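Local coordinates for putative methyltransferase protein (PDB 5BP9), which probably acts as an S-adenosylmethionine-dependent methyltransferase and is captured here with the demethylated cofactor product, S-adenosyl-L-homocysteine, at residues Leu106-Gly111 against Ser171-Arg176; Asp162-Leu167 against Arg185-Leu190; Glu178-Phe183 against Asp242-Asp247. All coordinates share one frame; numbering follows the deposited sequence.

Interaction 1: Leu106-Gly111 against Ser171-Arg176. With SAH (S-adenosyl-L-homocysteine), chain D.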
loop_
_atom_site.group_PDB
_atom_site.type_symbol
_atom_site.label_atom_id
_atom_site.label_comp_id
_atom_site.label_asym_id
_atom_site.label_seq_id
_atom_site.Cartn_x
_atom_site.Cartn_y
_atom_site.Cartn_z
ATOM N N LEU A 106 -3.965 3.692 11.162
ATOM C CA LEU A 106 -4.638 3.088 10.006
ATOM C C LEU A 106 -3.618 2.350 9.142
ATOM O O LEU A 106 -2.660 2.970 8.635
ATOM C CB LEU A 106 -5.336 4.166 9.147
ATOM C CG LEU A 106 -6.064 3.639 7.904
ATOM C CD1 LEU A 106 -7.182 2.676 8.292
ATOM C CD2 LEU A 106 -6.593 4.803 7.081
ATOM N N ASP A 107 -3.831 1.053 8.978
ATOM C CA ASP A 107 -3.035 0.214 8.072
ATOM C C ASP A 107 -3.781 0.101 6.729
ATOM O O ASP A 107 -4.747 -0.664 6.604
ATOM C CB ASP A 107 -2.807 -1.154 8.745
ATOM C CG ASP A 107 -1.935 -2.075 7.962
ATOM O OD1 ASP A 107 -1.416 -1.697 6.900
ATOM O OD2 ASP A 107 -1.782 -3.227 8.442
ATOM N N VAL A 108 -3.329 0.897 5.752
ATOM C CA VAL A 108 -4.008 1.003 4.443
ATOM C C VAL A 108 -3.528 -0.117 3.522
ATOM O O VAL A 108 -2.313 -0.289 3.301
ATOM C CB VAL A 108 -3.710 2.351 3.765
ATOM C CG1 VAL A 108 -4.424 2.447 2.432
ATOM C CG2 VAL A 108 -4.065 3.526 4.659
ATOM N N GLY A 109 -4.482 -0.861 2.959
ATOM C CA GLY A 109 -4.178 -1.956 2.032
ATOM C C GLY A 109 -3.445 -3.048 2.778
ATOM O O GLY A 109 -2.354 -3.473 2.407
ATOM N N ALA A 110 -4.052 -3.484 3.880
ATOM C CA ALA A 110 -3.361 -4.301 4.876
ATOM C C ALA A 110 -3.066 -5.765 4.477
ATOM O O ALA A 110 -2.285 -6.469 5.141
ATOM C CB ALA A 110 -4.124 -4.200 6.173
ATOM N N GLY A 111 -3.716 -6.234 3.411
ATOM C CA GLY A 111 -3.386 -7.530 2.831
ATOM C C GLY A 111 -3.628 -8.679 3.774
ATOM O O GLY A 111 -4.748 -8.847 4.240
ATOM N N SER A 171 2.694 4.243 -2.090
ATOM C CA SER A 171 2.166 5.138 -3.091
ATOM C C SER A 171 1.246 4.439 -4.096
ATOM O O SER A 171 0.456 5.086 -4.763
ATOM C CB SER A 171 3.309 5.804 -3.838
ATOM O OG SER A 171 4.190 4.851 -4.357
ATOM N N GLY A 172 1.381 3.126 -4.222
ATOM C CA GLY A 172 0.698 2.380 -5.243
ATOM C C GLY A 172 -0.761 2.668 -5.417
ATOM O O GLY A 172 -1.230 2.901 -6.541
ATOM N N ILE A 173 -1.466 2.693 -4.280
ATOM C CA ILE A 173 -2.912 2.892 -4.170
ATOM C C ILE A 173 -3.391 4.183 -4.840
ATOM O O ILE A 173 -4.527 4.281 -5.310
ATOM C CB ILE A 173 -3.308 2.790 -2.673
ATOM C CG1 ILE A 173 -3.356 1.299 -2.294
ATOM C CG2 ILE A 173 -4.688 3.362 -2.366
ATOM C CD1 ILE A 173 -3.551 1.013 -0.825
ATOM N N ILE A 174 -2.515 5.188 -4.836
ATOM C CA ILE A 174 -2.840 6.494 -5.462
ATOM C C ILE A 174 -3.037 6.346 -6.989
ATOM O O ILE A 174 -3.840 7.077 -7.607
ATOM C CB ILE A 174 -1.802 7.586 -5.108
ATOM C CG1 ILE A 174 -1.738 7.771 -3.585
ATOM C CG2 ILE A 174 -2.136 8.922 -5.811
ATOM C CD1 ILE A 174 -0.546 8.541 -3.122
ATOM N N GLY A 175 -2.311 5.409 -7.598
ATOM C CA GLY A 175 -2.516 5.022 -8.999
ATOM C C GLY A 175 -1.815 5.888 -10.023
ATOM O O GLY A 175 -1.030 5.394 -10.841
ATOM N N ARG A 176 -2.127 7.185 -9.996
ATOM C CA ARG A 176 -1.616 8.144 -10.973
ATOM C C ARG A 176 -1.430 9.507 -10.305
ATOM O O ARG A 176 -2.086 9.827 -9.328
ATOM C CB ARG A 176 -2.574 8.246 -12.176
ATOM C CG ARG A 176 -2.729 6.934 -12.953
ATOM C CD ARG A 176 -3.537 7.032 -14.243
ATOM N NE ARG A 176 -3.008 8.034 -15.160
ATOM C CZ ARG A 176 -2.011 7.837 -16.021
ATOM N NH1 ARG A 176 -1.399 6.657 -16.115
ATOM N NH2 ARG A 176 -1.625 8.839 -16.795
HETATM N N SAH D . 0.310 -3.858 2.829
HETATM C CA SAH D . 0.303 -5.312 2.405
HETATM C CB SAH D . -0.249 -5.555 0.992
HETATM C CG SAH D . 0.378 -4.722 -0.128
HETATM S SD SAH D . -0.416 -5.059 -1.673
HETATM C C SAH D . 1.689 -5.890 2.482
HETATM O O SAH D . 2.653 -5.186 2.763
HETATM O OXT SAH D . 1.920 -7.080 2.275
HETATM C "C5'" SAH D . -1.558 -3.706 -1.804
HETATM C "C4'" SAH D . -2.872 -3.972 -1.078
HETATM O "O4'" SAH D . -3.682 -2.781 -1.173
HETATM C "C3'" SAH D . -3.734 -5.106 -1.628
HETATM O "O3'" SAH D . -4.103 -6.005 -0.558
HETATM C "C2'" SAH D . -4.931 -4.397 -2.252
HETATM O "O2'" SAH D . -6.129 -5.147 -2.303
HETATM C "C1'" SAH D . -5.049 -3.153 -1.402
HETATM N N9 SAH D . -5.733 -1.991 -1.990
HETATM C C8 SAH D . -5.616 -1.544 -3.251
HETATM N N7 SAH D . -6.282 -0.457 -3.497
HETATM C C5 SAH D . -6.871 -0.145 -2.288
HETATM C C6 SAH D . -7.717 0.892 -1.868
HETATM N N6 SAH D . -8.122 1.882 -2.681
HETATM N N1 SAH D . -8.137 0.900 -0.573
HETATM C C2 SAH D . -7.736 -0.100 0.242
HETATM N N3 SAH D . -6.928 -1.132 -0.057
HETATM C C4 SAH D . -6.533 -1.112 -1.346
#

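Interaction 2: Asp162-Leu167 against Arg185-Leu190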
loop_
_atom_site.group_PDB
_atom_site.type_symbol
_atom_site.label_atom_id
_atom_site.label_comp_id
_atom_site.label_asym_id
_atom_site.label_seq_id
_atom_site.Cartn_x
_atom_site.Cartn_y
_atom_site.Cartn_z
ATOM N N ASP A 162 -3.879 9.105 14.219
ATOM C CA ASP A 162 -2.588 9.731 14.500
ATOM C C ASP A 162 -1.499 9.324 13.515
ATOM O O ASP A 162 -0.615 10.127 13.218
ATOM C CB ASP A 162 -2.145 9.409 15.912
ATOM C CG ASP A 162 -3.157 9.893 16.951
ATOM O OD1 ASP A 162 -3.297 11.142 17.088
ATOM O OD2 ASP A 162 -3.811 9.030 17.589
ATOM N N THR A 163 -1.565 8.088 13.030
ATOM C CA THR A 163 -0.590 7.584 12.039
ATOM C C THR A 163 -1.351 6.822 10.959
ATOM O O THR A 163 -2.198 5.978 11.271
ATOM C CB THR A 163 0.460 6.643 12.658
ATOM O OG1 THR A 163 1.026 7.235 13.829
ATOM C CG2 THR A 163 1.602 6.384 11.688
ATOM N N ILE A 164 -1.057 7.154 9.710
ATOM C CA ILE A 164 -1.581 6.428 8.549
ATOM C C ILE A 164 -0.403 5.740 7.857
ATOM O O ILE A 164 0.549 6.404 7.446
ATOM C CB ILE A 164 -2.336 7.357 7.596
ATOM C CG1 ILE A 164 -3.541 7.996 8.352
ATOM C CG2 ILE A 164 -2.789 6.570 6.358
ATOM C CD1 ILE A 164 -4.369 8.966 7.529
ATOM N N LEU A 165 -0.464 4.407 7.775
ATOM C CA LEU A 165 0.619 3.598 7.202
ATOM C C LEU A 165 0.269 3.164 5.794
ATOM O O LEU A 165 -0.752 2.528 5.580
ATOM C CB LEU A 165 0.878 2.340 8.036
ATOM C CG LEU A 165 1.367 2.520 9.457
ATOM C CD1 LEU A 165 1.495 1.162 10.127
ATOM C CD2 LEU A 165 2.703 3.244 9.457
HETATM N N MSE A 166 1.137 3.534 4.844
HETATM C CA MSE A 166 1.010 3.088 3.457
HETATM C C MSE A 166 2.316 2.471 3.072
HETATM O O MSE A 166 3.267 3.154 2.646
HETATM C CB MSE A 166 0.641 4.288 2.649
HETATM C CG MSE A 166 -0.748 4.731 3.078
HETATM SE SE MSE A 166 -1.309 6.325 2.107
HETATM C CE MSE A 166 -1.933 5.357 0.495
ATOM N N LEU A 167 2.380 1.152 3.263
ATOM C CA LEU A 167 3.634 0.392 3.140
ATOM C C LEU A 167 3.584 -0.659 2.029
ATOM O O LEU A 167 2.515 -1.081 1.631
ATOM C CB LEU A 167 3.958 -0.257 4.474
ATOM C CG LEU A 167 4.137 0.710 5.650
ATOM C CD1 LEU A 167 4.385 -0.096 6.927
ATOM C CD2 LEU A 167 5.242 1.720 5.423
ATOM N N ARG A 185 -6.759 15.404 -0.178
ATOM C CA ARG A 185 -8.064 15.753 0.404
ATOM C C ARG A 185 -8.540 14.684 1.373
ATOM O O ARG A 185 -9.027 15.010 2.454
ATOM C CB ARG A 185 -9.136 15.995 -0.648
ATOM C CG ARG A 185 -8.991 17.315 -1.374
ATOM C CD ARG A 185 -10.250 17.667 -2.158
ATOM N NE ARG A 185 -10.544 16.763 -3.279
ATOM C CZ ARG A 185 -10.024 16.831 -4.508
ATOM N NH1 ARG A 185 -9.120 17.741 -4.832
ATOM N NH2 ARG A 185 -10.416 15.957 -5.434
ATOM N N LYS A 186 -8.374 13.420 1.004
ATOM C CA LYS A 186 -8.782 12.340 1.888
ATOM C C LYS A 186 -7.909 12.312 3.147
ATOM O O LYS A 186 -8.400 12.098 4.258
ATOM C CB LYS A 186 -8.733 10.986 1.167
ATOM C CG LYS A 186 -9.300 9.826 1.974
ATOM C CD LYS A 186 -10.822 9.869 1.947
ATOM C CE LYS A 186 -11.431 9.104 3.087
ATOM N NZ LYS A 186 -12.912 9.086 2.959
HETATM N N MSE A 187 -6.615 12.549 2.975
HETATM C CA MSE A 187 -5.701 12.575 4.122
HETATM C C MSE A 187 -6.044 13.663 5.118
HETATM O O MSE A 187 -6.012 13.432 6.334
HETATM C CB MSE A 187 -4.243 12.749 3.677
HETATM C CG MSE A 187 -3.668 11.616 2.839
HETATM SE SE MSE A 187 -3.603 9.904 3.803
HETATM C CE MSE A 187 -5.171 9.158 3.024
ATOM N N LYS A 188 -6.436 14.829 4.624
ATOM C CA LYS A 188 -6.907 15.895 5.505
ATOM C C LYS A 188 -8.111 15.452 6.352
ATOM O O LYS A 188 -8.207 15.858 7.518
ATOM C CB LYS A 188 -7.259 17.153 4.713
ATOM C CG LYS A 188 -6.049 17.873 4.174
ATOM C CD LYS A 188 -6.456 19.085 3.345
ATOM N N GLN A 189 -9.023 14.654 5.773
ATOM C CA GLN A 189 -10.197 14.170 6.509
ATOM C C GLN A 189 -9.841 13.130 7.568
ATOM O O GLN A 189 -10.522 13.002 8.576
ATOM C CB GLN A 189 -11.214 13.526 5.555
ATOM C CG GLN A 189 -11.802 14.400 4.434
ATOM C CD GLN A 189 -12.419 13.547 3.293
ATOM O OE1 GLN A 189 -12.259 13.859 2.108
ATOM N NE2 GLN A 189 -13.104 12.459 3.652
ATOM N N LEU A 190 -8.804 12.339 7.292
ATOM C CA LEU A 190 -8.440 11.205 8.136
ATOM C C LEU A 190 -7.398 11.474 9.213
ATOM O O LEU A 190 -7.263 10.665 10.139
ATOM C CB LEU A 190 -7.933 10.047 7.241
ATOM C CG LEU A 190 -8.911 9.407 6.251
ATOM C CD1 LEU A 190 -8.194 8.331 5.465
ATOM C CD2 LEU A 190 -10.165 8.857 6.952
#

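Interaction 3: Glu178-Phe183 against Asp242-Asp247. With ETE (2-{2-[2-2-(methoxy-ethoxy)-ethoxy]-ethoxy}-ethanol), chain B.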
loop_
_atom_site.group_PDB
_atom_site.type_symbol
_atom_site.label_atom_id
_atom_site.label_comp_id
_atom_site.label_asym_id
_atom_site.label_seq_id
_atom_site.Cartn_x
_atom_site.Cartn_y
_atom_site.Cartn_z
ATOM N N GLU A 178 -2.377 12.341 -11.305
ATOM C CA GLU A 178 -3.625 13.149 -11.343
ATOM C C GLU A 178 -4.555 12.887 -10.153
ATOM O O GLU A 178 -5.492 13.655 -9.902
ATOM C CB GLU A 178 -4.372 12.982 -12.676
ATOM C CG GLU A 178 -4.944 11.596 -12.914
ATOM C CD GLU A 178 -5.682 11.443 -14.229
ATOM O OE1 GLU A 178 -6.131 12.461 -14.824
ATOM O OE2 GLU A 178 -5.833 10.283 -14.641
ATOM N N ASN A 179 -4.318 11.792 -9.422
ATOM C CA ASN A 179 -5.059 11.512 -8.180
ATOM C C ASN A 179 -4.446 12.102 -6.915
ATOM O O ASN A 179 -4.977 11.900 -5.834
ATOM C CB ASN A 179 -5.214 10.014 -8.013
ATOM C CG ASN A 179 -6.149 9.423 -9.037
ATOM O OD1 ASN A 179 -7.000 10.129 -9.611
ATOM N ND2 ASN A 179 -6.022 8.127 -9.263
HETATM N N MSE A 180 -3.338 12.838 -7.041
HETATM C CA MSE A 180 -2.728 13.440 -5.855
HETATM C C MSE A 180 -3.650 14.391 -5.103
HETATM O O MSE A 180 -3.710 14.308 -3.869
HETATM C CB MSE A 180 -1.376 14.098 -6.156
HETATM C CG MSE A 180 -0.299 13.056 -6.410
HETATM SE SE MSE A 180 0.246 12.286 -4.674
HETATM C CE MSE A 180 1.301 10.959 -5.494
ATOM N N PRO A 181 -4.389 15.283 -5.791
ATOM C CA PRO A 181 -5.298 16.165 -5.035
ATOM C C PRO A 181 -6.367 15.373 -4.239
ATOM O O PRO A 181 -6.602 15.668 -3.062
ATOM C CB PRO A 181 -5.874 17.090 -6.116
ATOM C CG PRO A 181 -4.814 17.109 -7.185
ATOM C CD PRO A 181 -4.282 15.710 -7.205
ATOM N N LEU A 182 -6.980 14.359 -4.856
ATOM C CA LEU A 182 -7.962 13.513 -4.168
ATOM C C LEU A 182 -7.335 12.849 -2.963
ATOM O O LEU A 182 -7.928 12.809 -1.886
ATOM C CB LEU A 182 -8.502 12.438 -5.121
ATOM C CG LEU A 182 -9.473 11.397 -4.552
ATOM C CD1 LEU A 182 -10.861 11.990 -4.361
ATOM C CD2 LEU A 182 -9.525 10.179 -5.463
ATOM N N PHE A 183 -6.127 12.314 -3.159
ATOM C CA PHE A 183 -5.426 11.650 -2.068
ATOM C C PHE A 183 -5.230 12.592 -0.868
ATOM O O PHE A 183 -5.552 12.235 0.269
ATOM C CB PHE A 183 -4.085 11.102 -2.577
ATOM C CG PHE A 183 -3.204 10.585 -1.479
ATOM C CD1 PHE A 183 -3.569 9.444 -0.776
ATOM C CD2 PHE A 183 -2.067 11.259 -1.104
ATOM C CE1 PHE A 183 -2.795 8.994 0.283
ATOM C CE2 PHE A 183 -1.260 10.787 -0.071
ATOM C CZ PHE A 183 -1.634 9.668 0.650
ATOM N N ASP A 242 -3.933 0.543 -11.970
ATOM C CA ASP A 242 -2.815 1.468 -11.947
ATOM C C ASP A 242 -2.080 1.366 -10.599
ATOM O O ASP A 242 -2.709 1.270 -9.547
ATOM C CB ASP A 242 -3.326 2.908 -12.145
ATOM C CG ASP A 242 -3.958 3.130 -13.518
ATOM O OD1 ASP A 242 -3.619 2.430 -14.510
ATOM O OD2 ASP A 242 -4.789 4.035 -13.616
ATOM N N TRP A 243 -0.743 1.396 -10.638
ATOM C CA TRP A 243 0.069 1.252 -9.432
ATOM C C TRP A 243 1.190 2.284 -9.533
ATOM O O TRP A 243 2.075 2.158 -10.351
ATOM C CB TRP A 243 0.601 -0.186 -9.269
ATOM C CG TRP A 243 0.974 -0.589 -7.867
ATOM C CD1 TRP A 243 2.200 -1.019 -7.417
ATOM C CD2 TRP A 243 0.084 -0.685 -6.754
ATOM N NE1 TRP A 243 2.123 -1.336 -6.085
ATOM C CE2 TRP A 243 0.842 -1.141 -5.647
ATOM C CE3 TRP A 243 -1.270 -0.435 -6.583
ATOM C CZ2 TRP A 243 0.273 -1.347 -4.384
ATOM C CZ3 TRP A 243 -1.836 -0.616 -5.338
ATOM C CH2 TRP A 243 -1.065 -1.064 -4.244
ATOM N N LEU A 244 1.122 3.308 -8.689
ATOM C CA LEU A 244 2.080 4.405 -8.736
ATOM C C LEU A 244 3.317 4.126 -7.901
ATOM O O LEU A 244 3.232 3.829 -6.695
ATOM C CB LEU A 244 1.430 5.676 -8.204
ATOM C CG LEU A 244 2.301 6.948 -8.152
ATOM C CD1 LEU A 244 2.682 7.444 -9.539
ATOM C CD2 LEU A 244 1.566 8.026 -7.367
ATOM N N TYR A 245 4.477 4.238 -8.542
ATOM C CA TYR A 245 5.764 4.401 -7.852
ATOM C C TYR A 245 6.150 5.861 -8.000
ATOM O O TYR A 245 5.894 6.453 -9.031
ATOM C CB TYR A 245 6.849 3.509 -8.478
ATOM C CG TYR A 245 6.568 2.038 -8.350
ATOM C CD1 TYR A 245 5.652 1.419 -9.196
ATOM C CD2 TYR A 245 7.200 1.275 -7.396
ATOM C CE1 TYR A 245 5.358 0.075 -9.073
ATOM C CE2 TYR A 245 6.919 -0.083 -7.266
ATOM C CZ TYR A 245 5.995 -0.679 -8.106
ATOM O OH TYR A 245 5.697 -2.031 -7.983
ATOM N N ILE A 246 6.720 6.453 -6.961
ATOM C CA ILE A 246 6.993 7.882 -7.008
ATOM C C ILE A 246 8.320 8.158 -6.309
ATOM O O ILE A 246 8.580 7.685 -5.187
ATOM C CB ILE A 246 5.813 8.692 -6.420
ATOM C CG1 ILE A 246 5.989 10.195 -6.658
ATOM C CG2 ILE A 246 5.613 8.392 -4.931
ATOM C CD1 ILE A 246 4.751 11.001 -6.349
ATOM N N ASP A 247 9.179 8.899 -6.998
ATOM C CA ASP A 247 10.449 9.350 -6.384
ATOM C C ASP A 247 10.200 10.440 -5.354
ATOM O O ASP A 247 9.165 11.133 -5.411
ATOM C CB ASP A 247 11.424 9.820 -7.484
ATOM C CG ASP A 247 11.008 11.115 -8.106
ATOM O OD1 ASP A 247 10.246 11.093 -9.071
ATOM O OD2 ASP A 247 11.389 12.181 -7.583
HETATM O OH2 ETE B . -6.818 -2.925 -7.212
HETATM C C12 ETE B . -6.077 -4.093 -6.872
HETATM C C22 ETE B . -4.730 -3.598 -6.384
HETATM O OH3 ETE B . -3.937 -4.677 -5.906
HETATM C C13 ETE B . -1.669 -5.381 -5.489
HETATM C C23 ETE B . -2.649 -4.218 -5.498
HETATM O OH4 ETE B . -0.370 -4.928 -5.106
HETATM C C14 ETE B . 1.172 -4.866 -6.942
HETATM C C24 ETE B . 0.716 -5.635 -5.710
HETATM O OH5 ETE B . 2.034 -5.677 -7.738
HETATM C C15 ETE B . 4.377 -5.907 -8.327
HETATM C C25 ETE B . 3.356 -5.814 -7.200
HETATM O OH6 ETE B . 5.432 -6.797 -7.946
HETATM C C26 ETE B . 6.069 -7.444 -9.047
#

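Interaction 1: Leu106-Gly111 against Ser171-Arg176
Gly109 and Ile173 bring the two backbones closest, their CA atoms 8.0 Å apart, where the loop leaving strand 104-108 faces the 3-10 turn around 172-174. No hydrogen bond joins the segments. This is the cofactor end of a Rossmann-like methyltransferase fold: the first strand of the seven-stranded sheet, 104-108, runs into a glycine-rich loop, and S-adenosyl-L-homocysteine (SAH) lies beside both segments. Direct contact is small and apolar. In the conformer described, one of two modelled, CD1 of Ile173 reaches CG1 of Val108 at 3.7 Å, the two side chains crossing obliquely, and the same methyl stands 4.2 Å from CA of Gly109. The nearly extended end of Ile173 (chi2 172°) carries CD1 that far. The same conformer packs flat over one face of the adenine. CG1 sits 3.6 Å from SAH N7, with CG2 over the N6 side and CD1 over C4. All three carbons keep nearly the same height above the ring plane, evidence that one side of the branched chain, rather than a single methyl, covers the base. Gly109 adopts a positive phi (66°) as the chain turns past the ribose. Beyond it, Asp130 OD2 holds both Gly111 N and the cofactor. The carbonyl oxygen of Gly109 accepts a hydrogen bond from the amino nitrogen, SAH N, at 2.7 Å.

Interaction 2: Asp162-Leu167 against Arg185-Leu190
Ile164, Met187 and Leu190 make the apolar contact between strand 161-166 and the end of helix 180-190, all three buried. The terminal methyl of Ile164 does the touching on the strand side. Its CD1 is 3.7 Å from CB of Leu190 and 3.9 Å from SE of Met187, which is present as selenomethionine. The two partners subtend about 93° at that methyl, so CD1 settles into the corner between side chains one helical turn apart. Ile164 meets Leu190 at about a right angle and near the root of the leucine, not at its branched end. CG1 of Ile164 lies anti to its carbonyl carbon (chi1 -61°) and the chain then runs straight (chi2 179°), which projects CD1 from the strand toward the helix. Met187 does the reverse: its CB does not aim at the strand, but bends at chi2 and chi3 bring the selenium back to it. The segments bury 166 Å² in all, with a smaller share from Met166, a selenomethionine modelled in two conformers, whose SE in the one described is 4.6 Å from SE of Met187.

The topology is a beta-alpha-beta crossover, in which strand 161-166 leads through helix 180-190 to its parallel neighbour 195-202 in the Rossmann-like sheet. Met187 accordingly also packs on Ile197, and Leu152, a cofactor-binding residue, touches Met187 and Leu190.

Polar contacts stay within or outside the pair, for no hydrogen bond spans it. Inside the helix, Leu190 N donates to Lys186 O at 3.1 Å. Elsewhere, the buried Lys186 is satisfied at NZ by the carbonyl oxygens of Asp154 and Phe157, while at the partly exposed edge Asp162 OD2 forms a salt bridge with Arg192 and also accepts from Thr104 N.

Interaction 3: Glu178-Phe183 against Asp242-Asp247
Met180 fills the tight part of this contact, pushing its terminal methyl between Leu244 and Ile246. CE of Met180, a selenomethionine, lies 3.5 Å from CD2 of Leu244, closer than usual for two carbons, and 3.6 Å from CD1 of Ile246. Seen from CE these two methyls are about 79° apart, so the end of the long side chain is seated in the notch between them. Its approach differs toward each: it meets Ile246 tip to tip but passes Leu244 at a slant. Met180 starts out alongside the strand and turns to it at chi2 (-76°), after which an extended last torsion (chi3 172°) delivers CE. Tyr254 and Leu251 of helix 248-257 add to the same apolar cluster.

In fold terms, the first turn of helix 180-190, which belongs to the Rossmann-like core, packs against the end of strand 236-244, an outermost strand of the separate four-stranded antiparallel sheet, and the extended residues that follow it. The extended chain alternates its side chains: Leu244 and Ile246 face the helix, whereas Trp243 and Tyr245 go to the ligand side. There the tetraethylene glycol ether ETE runs over one face of the indole, its C23 atom 3.7 Å from CZ3 of Trp243 and its C14 atom 3.8 Å above the ring plane, toward the rim. Tyr245 OH lies in plane at the edge of the same indole.

Toward the solvent the contact opens out. Glu178 and Asp242, both exposed although Glu178 also meets a crystal neighbour, keep their carboxylates apart, with OE2 of Glu178 6.4 Å from OD2 of Asp242. In one of its two modelled conformers Arg176 lies near both, its NE making a long, weak ion pair with Glu178 OE2 while its side chain touches Asp242.

Overall arrangement
From the N terminus, strand 104-108 opens interaction 1, which closes a loop of 59 residues when 171-176 comes back to the cofactor. Before that closure, strand 161-166 begins interaction 2, completed over 17 residues at 185-190, so the two cross. They share the seven-stranded sheet, where 104-108 and 161-166 are neighbours. Interaction 3 starts at 178-183, after interaction 1 has closed but before interaction 2 has; it therefore follows the first in series and crosses the second, both using helix 180-190. Its return at 242-247, over 58 residues, ties that helix to the antiparallel sheet. In one of its conformers, Met166 SE comes 3.6 Å from Phe183 CE1, connecting interactions 2 and 3.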